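PDB 3IPJ: PTS system, IIabc component, which probably takes up and phosphorylates a sugar, perhaps trehalose, this chain being the EIIB domain thought to relay the phosphate through a phosphocysteine. Local coordinates for residues Ala29-Val34 and Gln64-Thr69; Asn4-Ile9 and Asn73-Glu78; Ile22-His27 and Lys85-Lys90. All coordinates share one frame; numbering follows the deposited sequence.

Interaction 1: residues Ala29-Val34 and Gln64-Thr69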
ATOM      1  N   ALA A  29     -11.787   2.510  -1.021  1.00 10.30           N
ATOM      2  CA  ALA A  29     -12.535   1.733  -0.052  1.00  8.59           C
ATOM      3  C   ALA A  29     -11.990   0.347   0.008  1.00  8.56           C
ATOM      4  O   ALA A  29     -12.186  -0.321   1.024  1.00 10.71           O
ATOM      5  CB  ALA A  29     -14.069   1.736  -0.405  1.00  9.86           C
ATOM      6  N   THR A  30     -11.348  -0.127  -1.077  1.00  9.14           N
ATOM      7  CA  THR A  30     -10.953  -1.550  -1.092  1.00  8.92           C
ATOM      8  C   THR A  30      -9.504  -1.718  -1.506  1.00  9.09           C
ATOM      9  O   THR A  30      -8.959  -2.813  -1.334  1.00  9.42           O
ATOM     10  CB  THR A  30     -11.857  -2.367  -2.019  1.00 10.84           C
ATOM     11  OG1 THR A  30     -11.804  -1.771  -3.329  1.00  9.84           O
ATOM     12  CG2 THR A  30     -13.279  -2.247  -1.515  1.00 10.09           C
ATOM     13  N   ARG A  31      -8.876  -0.671  -2.077  1.00  8.65           N
ATOM     14  CA  ARG A  31      -7.512  -0.842  -2.582  1.00  9.47           C
ATOM     15  C   ARG A  31      -6.468   0.127  -1.984  1.00  9.44           C
ATOM     16  O   ARG A  31      -6.714   1.311  -1.782  1.00 10.13           O
ATOM     17  CB  ARG A  31      -7.474  -0.769  -4.135  1.00  7.62           C
ATOM     18  CG  ARG A  31      -8.560  -1.517  -4.813  1.00  8.42           C
ATOM     19  CD  ARG A  31      -8.438  -1.315  -6.308  1.00 10.85           C
ATOM     20  NE  ARG A  31      -9.394  -2.203  -7.000  1.00 12.63           N
ATOM     21  CZ  ARG A  31      -9.409  -2.400  -8.336  1.00 14.13           C
ATOM     22  NH1 ARG A  31      -8.527  -1.762  -9.128  1.00 11.53           N
ATOM     23  NH2 ARG A  31     -10.319  -3.211  -8.883  1.00 11.67           N
ATOM     24  N   LEU A  32      -5.296  -0.400  -1.710  1.00 10.06           N
ATOM     25  CA  LEU A  32      -4.086   0.381  -1.418  1.00  9.84           C
ATOM     26  C   LEU A  32      -3.510   0.767  -2.794  1.00  9.47           C
ATOM     27  O   LEU A  32      -3.231  -0.090  -3.621  1.00 10.30           O
ATOM     28  CB  LEU A  32      -3.152  -0.536  -0.588  1.00 12.63           C
ATOM     29  CG  LEU A  32      -2.019   0.183   0.107  1.00 16.94           C
ATOM     30  CD1 LEU A  32      -2.546   1.134   1.240  1.00 15.79           C
ATOM     31  CD2 LEU A  32      -1.011  -0.862   0.649  1.00 14.38           C
ATOM     32  N   ARG A  33      -3.343   2.060  -3.036  1.00 10.65           N
ATOM     33  CA  ARG A  33      -2.941   2.528  -4.333  1.00  9.34           C
ATOM     34  C   ARG A  33      -1.562   3.176  -4.227  1.00  9.74           C
ATOM     35  O   ARG A  33      -1.408   4.221  -3.607  1.00  9.84           O
ATOM     36  CB  ARG A  33      -4.001   3.480  -4.851  1.00 10.78           C
ATOM     37  CG  ARG A  33      -5.266   2.781  -5.315  1.00  9.74           C
ATOM     38  CD  ARG A  33      -6.407   3.798  -5.360  1.00 10.84           C
ATOM     39  NE  ARG A  33      -7.647   3.184  -5.830  1.00 11.08           N
ATOM     40  CZ  ARG A  33      -8.003   3.113  -7.112  1.00 11.70           C
ATOM     41  NH1 ARG A  33      -7.192   3.661  -8.042  1.00 13.07           N
ATOM     42  NH2 ARG A  33      -9.163   2.513  -7.475  1.00 10.79           N
ATOM     43  N   VAL A  34      -0.565   2.538  -4.828  1.00  9.08           N
ATOM     44  CA  VAL A  34       0.844   2.973  -4.689  1.00  8.86           C
ATOM     45  C   VAL A  34       1.369   3.514  -6.031  1.00 10.76           C
ATOM     46  O   VAL A  34       1.445   2.731  -7.002  1.00 11.35           O
ATOM     47  CB  VAL A  34       1.745   1.784  -4.312  1.00  8.51           C
ATOM     48  CG1 VAL A  34       3.146   2.280  -3.928  1.00 10.32           C
ATOM     49  CG2 VAL A  34       1.093   1.039  -3.178  1.00 10.30           C
ATOM     50  N   GLN A  64      -1.999  -1.274  -7.619  1.00  9.73           N
ATOM     51  CA  GLN A  64      -3.164  -1.317  -6.770  1.00  9.24           C
ATOM     52  C   GLN A  64      -3.195  -2.713  -6.114  1.00 10.66           C
ATOM     53  O   GLN A  64      -3.084  -3.736  -6.811  1.00 10.54           O
ATOM     54  CB  GLN A  64      -4.401  -1.030  -7.584  1.00  7.75           C
ATOM     55  CG  GLN A  64      -4.226   0.266  -8.352  1.00  8.33           C
ATOM     56  CD  GLN A  64      -5.480   0.644  -9.156  1.00 10.45           C
ATOM     57  OE1 GLN A  64      -6.537   0.030  -8.994  1.00 11.43           O
ATOM     58  NE2 GLN A  64      -5.361   1.660 -10.034  1.00 11.56           N
ATOM     59  N   ILE A  65      -3.313  -2.742  -4.782  1.00  8.73           N
ATOM     60  CA  ILE A  65      -3.361  -3.987  -4.071  1.00  8.99           C
ATOM     61  C   ILE A  65      -4.722  -4.064  -3.459  1.00  9.78           C
ATOM     62  O   ILE A  65      -5.076  -3.212  -2.636  1.00 10.64           O
ATOM     63  CB  ILE A  65      -2.355  -3.972  -2.946  1.00  8.61           C
ATOM     64  CG1 ILE A  65      -0.948  -3.778  -3.569  1.00 11.94           C
ATOM     65  CG2 ILE A  65      -2.491  -5.202  -2.067  1.00 10.87           C
ATOM     66  CD1 ILE A  65      -0.426  -2.411  -3.378  1.00 14.48           C
ATOM     67  N   ILE A  66      -5.512  -5.058  -3.877  1.00  9.11           N
ATOM     68  CA  ILE A  66      -6.887  -5.156  -3.379  1.00  9.97           C
ATOM     69  C   ILE A  66      -6.848  -5.848  -2.006  1.00  9.48           C
ATOM     70  O   ILE A  66      -6.419  -7.004  -1.903  1.00  9.30           O
ATOM     71  CB  ILE A  66      -7.813  -5.959  -4.276  1.00 10.67           C
ATOM     72  CG1 ILE A  66      -7.640  -5.573  -5.760  1.00 11.22           C
ATOM     73  CG2 ILE A  66      -9.258  -5.776  -3.783  1.00  8.87           C
ATOM     74  CD1 ILE A  66      -8.421  -6.522  -6.748  1.00 11.37           C
ATOM     75  N   LEU A  67      -7.271  -5.127  -0.961  1.00  9.26           N
ATOM     76  CA  LEU A  67      -7.287  -5.664   0.405  1.00 10.08           C
ATOM     77  C   LEU A  67      -8.726  -5.837   0.954  1.00  9.91           C
ATOM     78  O   LEU A  67      -8.940  -6.628   1.890  1.00 10.23           O
ATOM     79  CB  LEU A  67      -6.461  -4.726   1.319  1.00 10.05           C
ATOM     80  CG  LEU A  67      -4.964  -4.822   1.050  1.00  8.69           C
ATOM     81  CD1 LEU A  67      -4.306  -3.665   1.667  1.00 10.15           C
ATOM     82  CD2 LEU A  67      -4.395  -6.090   1.707  1.00  7.67           C
ATOM     83  N   GLY A  68      -9.703  -5.143   0.380  1.00 10.26           N
ATOM     84  CA  GLY A  68     -11.073  -5.261   0.860  1.00 11.92           C
ATOM     85  C   GLY A  68     -11.359  -4.134   1.847  1.00 13.16           C
ATOM     86  O   GLY A  68     -10.444  -3.479   2.400  1.00 12.74           O
ATOM     87  N   THR A  69     -12.635  -3.865   2.079  1.00 13.43           N
ATOM     88  CA  THR A  69     -12.989  -2.829   3.052  1.00 13.97           C
ATOM     89  C   THR A  69     -12.449  -3.127   4.472  1.00 13.73           C
ATOM     90  O   THR A  69     -12.312  -4.320   4.896  1.00 12.69           O
ATOM     91  CB  THR A  69     -14.505  -2.662   3.144  1.00 14.65           C
ATOM     92  OG1 THR A  69     -15.066  -3.889   3.630  1.00 13.73           O
ATOM     93  CG2 THR A  69     -15.081  -2.279   1.774  1.00 15.90           C
TER
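Arg31 and Gln64 meet on one face of the antiparallel sheet of this EIIB domain, where strand 31-36 runs beside strand 62-66. Arg31 NH1 donates to Gln64 OE1 at 2.7 Å, with the oxygen in the guanidinium plane and the donor nearly along the C=O axis, although the two planes are turned 54° apart. The Arg31 chain is extended from CG to NE and runs alongside Ile66, whose CD1 lies over one guanidinium face. The amide of Gln64 has a second arginine neighbour: Arg33 follows it in the same sense, with the amide carbon over one face of its guanidinium. Arg33 NH1 and Gln64 NE2, 3.4 Å apart, are both donors and make no bond. The Gln64 amide thus lies tilted, 41° from parallel, over the Arg33 guanidinium, while its oxygen takes the Arg31 bond.

Behind these side chains, Leu32 and Ile65 form a hydrogen-bonded pair, Leu32 N to Ile65 O at 3.0 Å and Ile65 N to Leu32 O at 2.9 Å, flanked by the non-hydrogen-bonded pairs Arg31-Ile66 and Arg33-Gln64. On the face of Leu32 and Ile65, Leu32 CB touches Leu67 CD1, and helix 71-79 covers both leucines through Val75. Val34 CG2 adds a contact to Ile65 CD1 at 3.8 Å.

Arg33 also touches Cys28, the predicted phosphocysteine, so the Gln64 amide borders a residue next to the probable active site. Where the strands part, Gly68 has a positive phi of 95°, a backbone shape suited to a residue without CB. There Thr30 O accepts two bonds, from Leu67 N at 2.9 Å, almost in line with the carbonyl bond, and from Gly68 N at 3.0 Å on a lone pair in the carbonyl plane.

Interaction 2: residues Asn4-Ile9 and Asn73-Glu78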
ATOM      1  N   ASN A   4      -0.543  -7.126  15.316  1.00 14.30           N
ATOM      2  CA  ASN A   4       0.483  -6.746  14.348  1.00 13.39           C
ATOM      3  C   ASN A   4       0.171  -7.255  12.914  1.00 14.07           C
ATOM      4  O   ASN A   4       0.978  -7.111  12.025  1.00 16.71           O
ATOM      5  CB  ASN A   4       1.855  -7.337  14.763  1.00 14.81           C
ATOM      6  CG  ASN A   4       1.819  -8.850  14.837  1.00 22.55           C
ATOM      7  OD1 ASN A   4       0.820  -9.453  14.840  1.00 21.35           O
ATOM      8  ND2 ASN A   4       2.993  -9.421  14.979  1.00 22.62           N
ATOM      9  N   LYS A   5      -0.985  -7.861  12.735  1.00 10.63           N
ATOM     10  CA  LYS A   5      -1.359  -8.430  11.458  1.00 12.11           C
ATOM     11  C   LYS A   5      -1.169  -7.446  10.338  1.00 11.05           C
ATOM     12  O   LYS A   5      -0.653  -7.805   9.289  1.00 11.35           O
ATOM     13  CB  LYS A   5      -2.851  -8.901  11.532  1.00 14.34           C
ATOM     14  CG  LYS A   5      -3.443  -9.410  10.188  1.00 13.82           C
ATOM     15  CD  LYS A   5      -4.939  -9.772  10.375  1.00 13.61           C
ATOM     16  CE  LYS A   5      -5.736  -9.939   9.039  1.00 15.21           C
ATOM     17  NZ  LYS A   5      -5.455 -11.323   8.428  1.00 12.96           N
ATOM     18  N   TYR A   6      -1.578  -6.199  10.602  1.00 10.54           N
ATOM     19  CA  TYR A   6      -1.666  -5.181   9.519  1.00 11.69           C
ATOM     20  C   TYR A   6      -0.355  -4.504   9.216  1.00 12.71           C
ATOM     21  O   TYR A   6      -0.078  -4.070   8.072  1.00 12.28           O
ATOM     22  CB  TYR A   6      -2.756  -4.149   9.790  1.00 13.74           C
ATOM     23  CG  TYR A   6      -4.077  -4.868   9.914  1.00 13.22           C
ATOM     24  CD1 TYR A   6      -4.722  -5.432   8.792  1.00 12.53           C
ATOM     25  CD2 TYR A   6      -4.653  -5.047  11.172  1.00 13.37           C
ATOM     26  CE1 TYR A   6      -5.892  -6.117   8.947  1.00 12.62           C
ATOM     27  CE2 TYR A   6      -5.827  -5.748  11.319  1.00 13.60           C
ATOM     28  CZ  TYR A   6      -6.436  -6.265  10.212  1.00 11.88           C
ATOM     29  OH  TYR A   6      -7.566  -6.988  10.423  1.00 11.40           O
ATOM     30  N   ASN A   7       0.462  -4.407  10.253  1.00 13.98           N
ATOM     31  CA  ASN A   7       1.826  -3.904  10.087  1.00 14.67           C
ATOM     32  C   ASN A   7       2.742  -4.927   9.376  1.00 14.10           C
ATOM     33  O   ASN A   7       3.592  -4.501   8.592  1.00 14.96           O
ATOM     34  CB  ASN A   7       2.353  -3.456  11.434  1.00 18.73           C
ATOM     35  CG  ASN A   7       3.681  -2.781  11.331  1.00 23.74           C
ATOM     36  OD1 ASN A   7       4.695  -3.412  11.621  1.00 19.15           O
ATOM     37  ND2 ASN A   7       3.697  -1.479  10.920  1.00 29.54           N
ATOM     38  N   LYS A   8       2.534  -6.239   9.578  1.00 11.87           N
ATOM     39  CA  LYS A   8       3.270  -7.295   8.815  1.00 12.15           C
ATOM     40  C   LYS A   8       2.947  -7.243   7.304  1.00 11.83           C
ATOM     41  O   LYS A   8       3.832  -7.221   6.477  1.00 12.37           O
ATOM     42  CB  LYS A   8       2.973  -8.704   9.330  1.00 14.38           C
ATOM     43  CG  LYS A   8       3.306  -8.872  10.780  1.00 14.60           C
ATOM     44  CD  LYS A   8       2.818 -10.211  11.324  1.00 18.30           C
ATOM     45  CE  LYS A   8       3.150 -11.340  10.385  1.00 22.44           C
ATOM     46  NZ  LYS A   8       4.547 -11.865  10.622  1.00 27.79           N
ATOM     47  N   ILE A   9       1.659  -7.225   6.957  1.00 13.42           N
ATOM     48  CA  ILE A   9       1.266  -6.991   5.576  1.00  9.52           C
ATOM     49  C   ILE A   9       1.906  -5.688   5.009  1.00  9.62           C
ATOM     50  O   ILE A   9       2.514  -5.709   3.955  1.00 11.49           O
ATOM     51  CB  ILE A   9      -0.303  -6.935   5.445  1.00 10.41           C
ATOM     52  CG1 ILE A   9      -0.938  -8.281   5.938  1.00  9.51           C
ATOM     53  CG2 ILE A   9      -0.734  -6.511   4.003  1.00 11.39           C
ATOM     54  CD1 ILE A   9      -2.486  -8.244   6.261  1.00 10.36           C
ATOM     55  N   ASN A  73      -7.917   0.128   5.278  1.00 10.89           N
ATOM     56  CA  ASN A  73      -7.648   1.277   6.188  1.00  9.65           C
ATOM     57  C   ASN A  73      -6.651   0.966   7.266  1.00 11.79           C
ATOM     58  O   ASN A  73      -5.877   1.844   7.626  1.00 11.91           O
ATOM     59  CB  ASN A  73      -8.945   1.698   6.878  1.00  9.28           C
ATOM     60  CG  ASN A  73     -10.035   2.055   5.886  1.00 12.38           C
ATOM     61  OD1 ASN A  73     -10.211   3.225   5.550  1.00 18.65           O
ATOM     62  ND2 ASN A  73     -10.754   1.062   5.403  1.00 10.64           N
ATOM     63  N   LYS A  74      -6.712  -0.295   7.791  1.00 10.99           N
ATOM     64  CA  LYS A  74      -5.852  -0.769   8.872  1.00  9.19           C
ATOM     65  C   LYS A  74      -4.427  -0.928   8.351  1.00  9.67           C
ATOM     66  O   LYS A  74      -3.454  -0.639   9.059  1.00 11.18           O
ATOM     67  CB  LYS A  74      -6.382  -2.087   9.427  1.00 10.26           C
ATOM     68  CG  LYS A  74      -7.804  -1.870   9.998  1.00 12.10           C
ATOM     69  CD  LYS A  74      -8.558  -3.213  10.397  1.00 12.00           C
ATOM     70  CE  LYS A  74     -10.094  -2.951  10.710  1.00 10.83           C
ATOM     71  NZ  LYS A  74     -10.430  -2.463  12.063  1.00 11.86           N
ATOM     72  N   VAL A  75      -4.303  -1.349   7.086  1.00 11.86           N
ATOM     73  CA  VAL A  75      -2.960  -1.444   6.451  1.00  9.66           C
ATOM     74  C   VAL A  75      -2.460  -0.037   6.137  1.00 11.00           C
ATOM     75  O   VAL A  75      -1.269   0.298   6.364  1.00 11.43           O
ATOM     76  CB  VAL A  75      -2.970  -2.329   5.203  1.00  9.56           C
ATOM     77  CG1 VAL A  75      -1.633  -2.234   4.393  1.00  8.58           C
ATOM     78  CG2 VAL A  75      -3.294  -3.768   5.655  1.00  9.79           C
ATOM     79  N   TYR A  76      -3.373   0.813   5.686  1.00 10.62           N
ATOM     80  CA  TYR A  76      -2.947   2.170   5.380  1.00  9.95           C
ATOM     81  C   TYR A  76      -2.382   2.860   6.668  1.00 10.08           C
ATOM     82  O   TYR A  76      -1.364   3.549   6.630  1.00 10.21           O
ATOM     83  CB  TYR A  76      -4.120   2.908   4.739  1.00 12.62           C
ATOM     84  CG  TYR A  76      -3.697   4.236   4.254  1.00 12.21           C
ATOM     85  CD1 TYR A  76      -2.868   4.358   3.141  1.00 13.33           C
ATOM     86  CD2 TYR A  76      -4.112   5.402   4.906  1.00 14.99           C
ATOM     87  CE1 TYR A  76      -2.444   5.633   2.673  1.00 15.98           C
ATOM     88  CE2 TYR A  76      -3.675   6.666   4.438  1.00 17.72           C
ATOM     89  CZ  TYR A  76      -2.855   6.734   3.328  1.00 18.20           C
ATOM     90  OH  TYR A  76      -2.435   7.910   2.889  1.00 25.63           O
ATOM     91  N   ALA A  77      -3.063   2.680   7.802  1.00 11.74           N
ATOM     92  CA  ALA A  77      -2.665   3.278   9.074  1.00 11.87           C
ATOM     93  C   ALA A  77      -1.236   2.821   9.557  1.00 16.56           C
ATOM     94  O   ALA A  77      -0.475   3.577  10.224  1.00 15.24           O
ATOM     95  CB  ALA A  77      -3.750   2.987  10.142  1.00 15.12           C
ATOM     96  N   GLU A  78      -0.855   1.591   9.203  1.00 14.26           N
ATOM     97  CA  GLU A  78       0.490   1.130   9.461  1.00 13.67           C
ATOM     98  C   GLU A  78       1.462   1.857   8.524  1.00 14.17           C
ATOM     99  O   GLU A  78       2.430   2.419   8.976  1.00 15.24           O
ATOM    100  CB  GLU A  78       0.547  -0.378   9.278  1.00 13.87           C
ATOM    101  CG  GLU A  78      -0.357  -1.058  10.272  1.00 13.35           C
ATOM    102  CD  GLU A  78      -0.039  -0.684  11.730  1.00 17.99           C
ATOM    103  OE1 GLU A  78       1.119  -0.277  12.038  1.00 15.97           O
ATOM    104  OE2 GLU A  78      -0.950  -0.868  12.597  1.00 18.07           O
TER
HETATM  105  O   HOH W   1      -1.198  -4.154  12.537  1.00 14.43           O
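Tyr6 leans on Lys74 along most of its length, the two side chains extending alongside each other. At the root, Tyr6 CB sits 3.7 Å from Lys74 O. Its CG, beside the backbone N, carries the ring out over the lysine, and Lys74 CB lies over the ring centre, 3.7 Å from the centroid and 14° off the normal, a CH-pi contact. On one edge Tyr6 CD1 meets Val75 CG2 at 3.8 Å, near the ring plane. Farther out, Tyr6 CZ and OH pass Lys74 CD, so methylene groups accompany the ring up to its hydroxyl. The opposite ring face is covered by CG of Lys5, leaving the phenol sandwiched between two aliphatic lysine stems. Lys5 NZ goes on to salt bridges with Asp51 and Glu52.

One turn along helix 71-79 from Lys74, Glu78 bends at chi2 and lays CG against the backbone of the other helix, 3.6 Å from Tyr6 C. Its OE1 accepts a weak bond from Asn7 ND2 at 3.1 Å, the amide and carboxylate standing 81° apart. A water accepts from Asn7 N at 2.8 Å and donates to Glu78 OE2, so the carboxylate reaches the first turn of helix 5-17, OE1 directly and OE2 through the water, both weakly. Deeper in, Ile9 CG2 touches Val75 CG2, their side chains crossing at about a right angle.

The axes of the short helical segments pass 8.2 Å apart at a crossing angle of -69°: a steep helix-helix packing in the two-layer alpha+beta arrangement of an EIIB domain, helices on one side of an antiparallel sheet.

Interaction 3: residues Ile22-His27 and Lys85-Lys90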
ATOM      1  N   ILE A  22       8.731   3.829  -4.307  1.00 12.31           N
ATOM      2  CA  ILE A  22       7.402   4.370  -3.977  1.00 12.47           C
ATOM      3  C   ILE A  22       7.444   5.872  -4.147  1.00 13.44           C
ATOM      4  O   ILE A  22       8.310   6.526  -3.533  1.00 18.16           O
ATOM      5  CB  ILE A  22       6.998   3.995  -2.503  1.00 17.74           C
ATOM      6  CG1 ILE A  22       6.698   2.439  -2.443  1.00 15.67           C
ATOM      7  CG2 ILE A  22       5.865   4.968  -1.949  1.00 17.49           C
ATOM      8  CD1 ILE A  22       6.717   1.762  -1.103  1.00 14.86           C
ATOM      9  N   ILE A  23       6.563   6.440  -4.972  1.00 12.54           N
ATOM     10  CA  ILE A  23       6.454   7.912  -5.065  1.00 12.45           C
ATOM     11  C   ILE A  23       5.531   8.423  -3.939  1.00 13.47           C
ATOM     12  O   ILE A  23       5.908   9.324  -3.159  1.00 14.08           O
ATOM     13  CB  ILE A  23       5.905   8.341  -6.423  1.00 11.23           C
ATOM     14  CG1 ILE A  23       6.842   7.901  -7.547  1.00 11.45           C
ATOM     15  CG2 ILE A  23       5.646   9.892  -6.459  1.00 11.95           C
ATOM     16  CD1 ILE A  23       6.260   8.204  -8.894  1.00 12.98           C
ATOM     17  N   SER A  24       4.320   7.834  -3.848  1.00 11.51           N
ATOM     18  CA  SER A  24       3.331   8.218  -2.849  1.00 11.51           C
ATOM     19  C   SER A  24       2.284   7.111  -2.777  1.00 13.01           C
ATOM     20  O   SER A  24       2.289   6.222  -3.628  1.00 11.93           O
ATOM     21  CB  SER A  24       2.687   9.569  -3.245  1.00 17.20           C
ATOM     22  OG  SER A  24       2.083   9.500  -4.525  1.00 16.99           O
ATOM     23  N   ILE A  25       1.422   7.161  -1.741  1.00 11.73           N
ATOM     24  CA  ILE A  25       0.525   6.112  -1.423  1.00 12.06           C
ATOM     25  C   ILE A  25      -0.746   6.744  -0.971  1.00 14.85           C
ATOM     26  O   ILE A  25      -0.694   7.708  -0.240  1.00 15.66           O
ATOM     27  CB  ILE A  25       1.014   5.316  -0.153  1.00 15.13           C
ATOM     28  CG1 ILE A  25       2.507   4.971  -0.276  1.00 21.86           C
ATOM     29  CG2 ILE A  25       0.116   4.073   0.086  1.00 15.09           C
ATOM     30  CD1 ILE A  25       3.283   4.861   1.071  1.00 23.91           C
ATOM     31  N   THR A  26      -1.896   6.198  -1.409  1.00 12.83           N
ATOM     32  CA  THR A  26      -3.218   6.518  -0.837  1.00 11.36           C
ATOM     33  C   THR A  26      -4.049   5.246  -0.883  1.00 11.27           C
ATOM     34  O   THR A  26      -3.499   4.142  -1.069  1.00  9.78           O
ATOM     35  CB  THR A  26      -3.934   7.638  -1.587  1.00 13.33           C
ATOM     36  OG1 THR A  26      -5.044   8.097  -0.783  1.00 16.23           O
ATOM     37  CG2 THR A  26      -4.344   7.166  -3.038  1.00 11.58           C
ATOM     38  N   HIS A  27      -5.357   5.383  -0.754  1.00 10.51           N
ATOM     39  CA  HIS A  27      -6.203   4.213  -0.777  1.00 11.76           C
ATOM     40  C   HIS A  27      -7.608   4.563  -1.187  1.00 10.94           C
ATOM     41  O   HIS A  27      -7.968   5.719  -1.169  1.00 13.01           O
ATOM     42  CB  HIS A  27      -6.178   3.465   0.610  1.00 13.73           C
ATOM     43  CG  HIS A  27      -7.036   4.112   1.663  1.00 14.84           C
ATOM     44  ND1 HIS A  27      -6.567   5.080   2.535  1.00 16.13           N
ATOM     45  CD2 HIS A  27      -8.346   3.956   1.942  1.00 13.46           C
ATOM     46  CE1 HIS A  27      -7.546   5.475   3.319  1.00 15.01           C
ATOM     47  NE2 HIS A  27      -8.638   4.815   2.974  1.00 18.05           N
ATOM     48  N   LYS A  85       5.604   9.072   1.618  1.00 23.25           N
ATOM     49  CA  LYS A  85       4.630  10.059   1.216  1.00 20.79           C
ATOM     50  C   LYS A  85       3.246   9.373   1.098  1.00 19.69           C
ATOM     51  O   LYS A  85       2.923   8.761   0.085  1.00 21.71           O
ATOM     52  CB  LYS A  85       5.102  10.639  -0.134  1.00 26.61           C
ATOM     53  CG  LYS A  85       4.491  11.945  -0.617  1.00 33.96           C
ATOM     54  CD  LYS A  85       5.302  12.512  -1.839  1.00 34.62           C
ATOM     55  CE  LYS A  85       4.429  13.380  -2.828  1.00 34.79           C
ATOM     56  NZ  LYS A  85       3.920  14.739  -2.344  1.00 33.57           N
ATOM     57  N   THR A  86       2.449   9.472   2.142  1.00 18.21           N
ATOM     58  CA  THR A  86       1.074   8.991   2.130  1.00 17.51           C
ATOM     59  C   THR A  86       0.199  10.203   1.914  1.00 19.11           C
ATOM     60  O   THR A  86       0.499  11.322   2.361  1.00 21.41           O
ATOM     61  CB  THR A  86       0.716   8.191   3.429  1.00 16.60           C
ATOM     62  OG1 THR A  86       1.001   8.975   4.620  1.00 22.76           O
ATOM     63  CG2 THR A  86       1.464   6.796   3.461  1.00 16.69           C
ATOM     64  N   LEU A  87      -0.883  10.041   1.203  1.00 17.46           N
ATOM     65  CA  LEU A  87      -1.470  11.270   0.782  1.00 21.32           C
ATOM     66  C   LEU A  87      -2.852  11.421   1.343  1.00 31.85           C
ATOM     67  O   LEU A  87      -3.200  12.537   1.723  1.00 35.22           O
ATOM     68  CB  LEU A  87      -1.397  11.394  -0.740  1.00 25.05           C
ATOM     69  CG  LEU A  87       0.078  11.448  -1.206  1.00 29.50           C
ATOM     70  CD1 LEU A  87       0.207  11.437  -2.710  1.00 27.39           C
ATOM     71  CD2 LEU A  87       0.767  12.670  -0.605  1.00 32.08           C
ATOM     72  N   SER A  88      -3.612  10.301   1.419  1.00 34.68           N
ATOM     73  CA  SER A  88      -4.955  10.250   2.038  1.00 34.88           C
ATOM     74  C   SER A  88      -5.098  11.328   3.144  1.00 38.26           C
ATOM     75  O   SER A  88      -5.918  12.248   2.992  1.00 45.21           O
ATOM     76  CB  SER A  88      -5.320   8.824   2.527  1.00 37.55           C
ATOM     77  OG  SER A  88      -6.559   8.773   3.256  1.00 38.01           O
ATOM     78  N   LYS A  89      -4.293  11.241   4.217  1.00 38.26           N
ATOM     79  CA  LYS A  89      -4.232  12.296   5.251  1.00 41.97           C
ATOM     80  C   LYS A  89      -3.729  13.612   4.662  1.00 45.90           C
ATOM     81  O   LYS A  89      -2.513  13.917   4.769  1.00 50.28           O
ATOM     82  CB  LYS A  89      -3.323  11.886   6.432  1.00 43.30           C
ATOM     83  CG  LYS A  89      -3.190  12.886   7.585  1.00 37.11           C
ATOM     84  CD  LYS A  89      -2.501  12.177   8.777  1.00 34.67           C
ATOM     85  CE  LYS A  89      -1.589  13.123   9.598  1.00 42.25           C
ATOM     86  NZ  LYS A  89      -0.835  12.296  10.620  1.00 44.01           N
ATOM     87  N   LYS A  90      -4.669  14.364   4.054  1.00 43.89           N
ATOM     88  CA  LYS A  90      -4.399  15.679   3.465  1.00 42.34           C
ATOM     89  C   LYS A  90      -3.835  16.555   4.540  1.00 34.31           C
ATOM     90  O   LYS A  90      -4.162  16.407   5.741  1.00 36.17           O
ATOM     91  CB  LYS A  90      -5.659  16.345   2.902  1.00 45.80           C
ATOM     92  CG  LYS A  90      -6.140  15.821   1.534  1.00 50.49           C
ATOM     93  CD  LYS A  90      -5.049  15.932   0.446  1.00 51.39           C
ATOM     94  CE  LYS A  90      -5.495  15.198  -0.809  1.00 52.56           C
ATOM     95  NZ  LYS A  90      -5.998  13.812  -0.507  1.00 53.07           N
TER
HETATM   96  O   HOH W   2       6.860   7.791  -0.511  1.00 22.00           O
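Ile25 and Thr86 join the strand 22-27 to the segment 85-90 through a single backbone bridge. Of its two backbone hydrogen bonds, Leu87 N to Ile25 O is short, 2.7 Å, whereas Ile25 N to Lys85 O is weak. Two CA-H...O contacts flank these bonds: Ser24 CA approaches Lys85 O at 3.0 Å, and Thr86 CA approaches Ile25 O at 3.2 Å. A water extends the link one step further, accepting from Lys85 N at 2.8 Å and donating to Ile23 O.

The apolar contacts are few. Thr86 chi1 (54°) sets CG2 beside the backbone N, from where it meets Ile25 CD1 at 3.6 Å.

Two further contacts set carbon against oxygen. Lys85 lays its aliphatic CB and CD along the carbonyl oxygen of Ile23 before the chain bends at chi4 and turns off from the strand. Ser88 CB makes a van der Waals contact with the hydroxyl oxygen of Thr26, 3.4 Å from OG1.

On its other side the strand pairs with 31-36, where Ile23 and Ser24 both face Met35 in a classic beta bulge. Ile25 packs on Leu32 of that strand and on Val79 of helix 71-79, while Tyr76 of the same helix touches Thr86 and Ser88, placing the segment 85-90 along the outer side of this edge strand and against the helix.

In the fold
From the N terminus, helix 5-17 leads into strand 22-27 and then strand 31-36. Interaction 1 closes the loop from 29-34 to 64-69 and ties two neighbouring sheet strands; it lies nested inside the larger loops closed by interaction 2 (4-9 with 73-78) and by interaction 3 (22-27 with 85-90). Those two cross, because their segments alternate along the chain. Helix 71-79 follows strand 62-66 and connects them all, taking part in interaction 2 and touching the segments of the other two. Interaction 3 adjoins interaction 1 directly across the sheet, Arg33 N probably bonding to Thr26 O. Together they bind helices, sheet and C-terminal segment into one EIIB unit.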